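Local coordinates for protein esterase YbfF (Escherichia coli, PDB 3BF7) that probably hydrolyses ester and thioester bonds as an alpha/beta hydrolase whose helical cap helps to shape the substrate-binding crevice, at residues I19-G24 / T84-S89. The protein carries 1 engineered substitution. Numbering follows the deposited sequence.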
loop_
_atom_site.group_PDB
_atom_site.type_symbol
_atom_site.label_atom_id
_atom_site.label_comp_id
_atom_site.label_asym_id
_atom_site.label_seq_id
_atom_site.Cartn_x
_atom_site.Cartn_y
_atom_site.Cartn_z
ATOM N N ILE A 19 -6.694 -0.265 13.197
ATOM C CA ILE A 19 -6.479 -0.065 11.770
ATOM C C ILE A 19 -5.048 -0.401 11.374
ATOM O O ILE A 19 -4.093 0.099 11.966
ATOM C CB ILE A 19 -6.779 1.397 11.353
ATOM C CG1 ILE A 19 -8.270 1.699 11.548
ATOM C CG2 ILE A 19 -6.360 1.628 9.898
ATOM C CD1 ILE A 19 -8.662 3.130 11.223
ATOM N N VAL A 20 -4.918 -1.267 10.374
ATOM C CA VAL A 20 -3.621 -1.670 9.846
ATOM C C VAL A 20 -3.457 -0.963 8.503
ATOM O O VAL A 20 -4.325 -1.069 7.636
ATOM C CB VAL A 20 -3.552 -3.201 9.631
ATOM C CG1 VAL A 20 -2.215 -3.586 9.009
ATOM C CG2 VAL A 20 -3.748 -3.921 10.959
ATOM N N LEU A 21 -2.351 -0.239 8.348
ATOM C CA LEU A 21 -2.052 0.508 7.128
ATOM C C LEU A 21 -0.953 -0.213 6.356
ATOM O O LEU A 21 0.094 -0.545 6.922
ATOM C CB LEU A 21 -1.600 1.925 7.490
ATOM C CG LEU A 21 -2.615 2.762 8.269
ATOM C CD1 LEU A 21 -1.923 3.967 8.878
ATOM C CD2 LEU A 21 -3.747 3.190 7.356
ATOM N N VAL A 22 -1.191 -0.429 5.064
ATOM C CA VAL A 22 -0.258 -1.156 4.205
ATOM C C VAL A 22 0.131 -0.352 2.961
ATOM O O VAL A 22 -0.706 -0.065 2.104
ATOM C CB VAL A 22 -0.882 -2.506 3.763
ATOM C CG1 VAL A 22 0.180 -3.394 3.138
ATOM C CG2 VAL A 22 -1.540 -3.194 4.954
ATOM N N HIS A 23 1.412 -0.006 2.871
ATOM C CA HIS A 23 1.954 0.780 1.763
ATOM C C HIS A 23 2.081 0.019 0.440
ATOM O O HIS A 23 1.857 -1.192 0.376
ATOM C CB HIS A 23 3.328 1.320 2.163
ATOM C CG HIS A 23 4.368 0.254 2.298
ATOM N ND1 HIS A 23 4.986 -0.321 1.210
ATOM C CD2 HIS A 23 4.853 -0.391 3.387
ATOM C CE1 HIS A 23 5.804 -1.275 1.621
ATOM N NE2 HIS A 23 5.741 -1.338 2.939
ATOM N N GLY A 24 2.477 0.746 -0.605
ATOM C CA GLY A 24 2.628 0.170 -1.932
ATOM C C GLY A 24 4.058 -0.133 -2.341
ATOM O O GLY A 24 4.992 0.009 -1.547
ATOM N N THR A 84 -9.395 -3.334 10.771
ATOM C CA THR A 84 -9.792 -2.652 9.553
ATOM C C THR A 84 -8.469 -2.476 8.818
ATOM O O THR A 84 -7.450 -2.166 9.437
ATOM C CB THR A 84 -10.427 -1.289 9.874
ATOM O OG1 THR A 84 -11.769 -1.504 10.323
ATOM C CG2 THR A 84 -10.437 -0.374 8.654
ATOM N N PHE A 85 -8.478 -2.695 7.509
ATOM C CA PHE A 85 -7.268 -2.586 6.706
ATOM C C PHE A 85 -7.374 -1.503 5.649
ATOM O O PHE A 85 -8.383 -1.402 4.948
ATOM C CB PHE A 85 -6.981 -3.918 6.014
ATOM C CG PHE A 85 -6.446 -4.979 6.932
ATOM C CD1 PHE A 85 -5.075 -5.200 7.029
ATOM C CD2 PHE A 85 -7.305 -5.761 7.698
ATOM C CE1 PHE A 85 -4.568 -6.183 7.876
ATOM C CE2 PHE A 85 -6.807 -6.744 8.550
ATOM C CZ PHE A 85 -5.435 -6.955 8.634
ATOM N N ILE A 86 -6.316 -0.707 5.537
ATOM C CA ILE A 86 -6.238 0.361 4.546
ATOM C C ILE A 86 -4.933 0.141 3.783
ATOM O O ILE A 86 -3.853 0.173 4.373
ATOM C CB ILE A 86 -6.200 1.755 5.215
ATOM C CG1 ILE A 86 -7.473 1.970 6.040
ATOM C CG2 ILE A 86 -6.052 2.842 4.157
ATOM C CD1 ILE A 86 -7.524 3.298 6.781
ATOM N N GLY A 87 -5.030 -0.094 2.480
ATOM C CA GLY A 87 -3.828 -0.331 1.706
ATOM C C GLY A 87 -3.761 0.473 0.428
ATOM O O GLY A 87 -4.774 0.685 -0.251
ATOM N N HIS A 88 -2.556 0.933 0.106
ATOM C CA HIS A 88 -2.323 1.691 -1.112
ATOM C C HIS A 88 -1.661 0.813 -2.171
ATOM O O HIS A 88 -0.641 0.169 -1.904
ATOM C CB HIS A 88 -1.406 2.886 -0.849
ATOM C CG HIS A 88 -1.013 3.620 -2.094
ATOM N ND1 HIS A 88 0.298 3.756 -2.499
ATOM C CD2 HIS A 88 -1.766 4.242 -3.033
ATOM C CE1 HIS A 88 0.334 4.430 -3.637
ATOM N NE2 HIS A 88 -0.904 4.735 -3.982
ATOM N N SER A 89 -2.254 0.786 -3.362
ATOM C CA SER A 89 -1.706 0.052 -4.498
ATOM C C SER A 89 -1.340 -1.393 -4.139
ATOM O O SER A 89 -2.225 -2.160 -3.783
ATOM C CB SER A 89 -0.496 0.823 -5.039
ATOM O OG SER A 89 -0.362 0.652 -6.437
HETATM O O HOH W 1 2.752 3.460 -1.174
#
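V20, opposite F85, and V22, opposite G87, bond to T84, I86 and H88 of the parallel neighbouring strand through four backbone hydrogen bonds: V20 N gives to T84 O (2.8 Å), I86 N to V20 O, V22 N to I86 O and H88 N to V22 O (2.9 Å). The same carbonyls receive CA-H...O contacts, the shortest from G87 CA to V22 O at 3.2 Å. Apolar side chains meet on both faces of this pair. On one, I86 reaches two residues of strand 19-22: its CD1 meets I19 CG2 at 3.7 Å, while L21 CD2 lies beside I86 CB at 3.6 Å. The extended I86 chain, CG1 beside the backbone N (chi1 -60°) and chi2 near 178°, carries CD1 to I19; V110 and I112 of strand 106-112 also touch I86. On the other face, the CD1-CE1 side of the F85 ring lies obliquely beside V20 CB, with CE1 at 3.6 Å, and L71 and L75 of helix 64-78 pack against F85. With an alanine in place of F85, V20 CB and CG1 would probably lose their aromatic neighbour and a gap open beside L71 and L75. These adjacent strands belong to the central sheet of the alpha/beta hydrolase fold, and strand 83-88 runs into a turn resembling a nucleophile elbow. The positive phi of S89 (50°), just before helix 90-101, and its weak OG hydrogen bond to H234 NE2 are consistent with S89 being the nucleophile on such an elbow. One water bridges the ends of the two segments. It accepts from G24 N at 2.8 Å and lies at the edge of the H88 ring, bonded to ND1, while H88 NE2 bonds to H234 O. G24 O lies in the plane of the H23 ring and accepts from H23 ND1, and H23 NE2 bonds to V50 N, fixing both ring nitrogens.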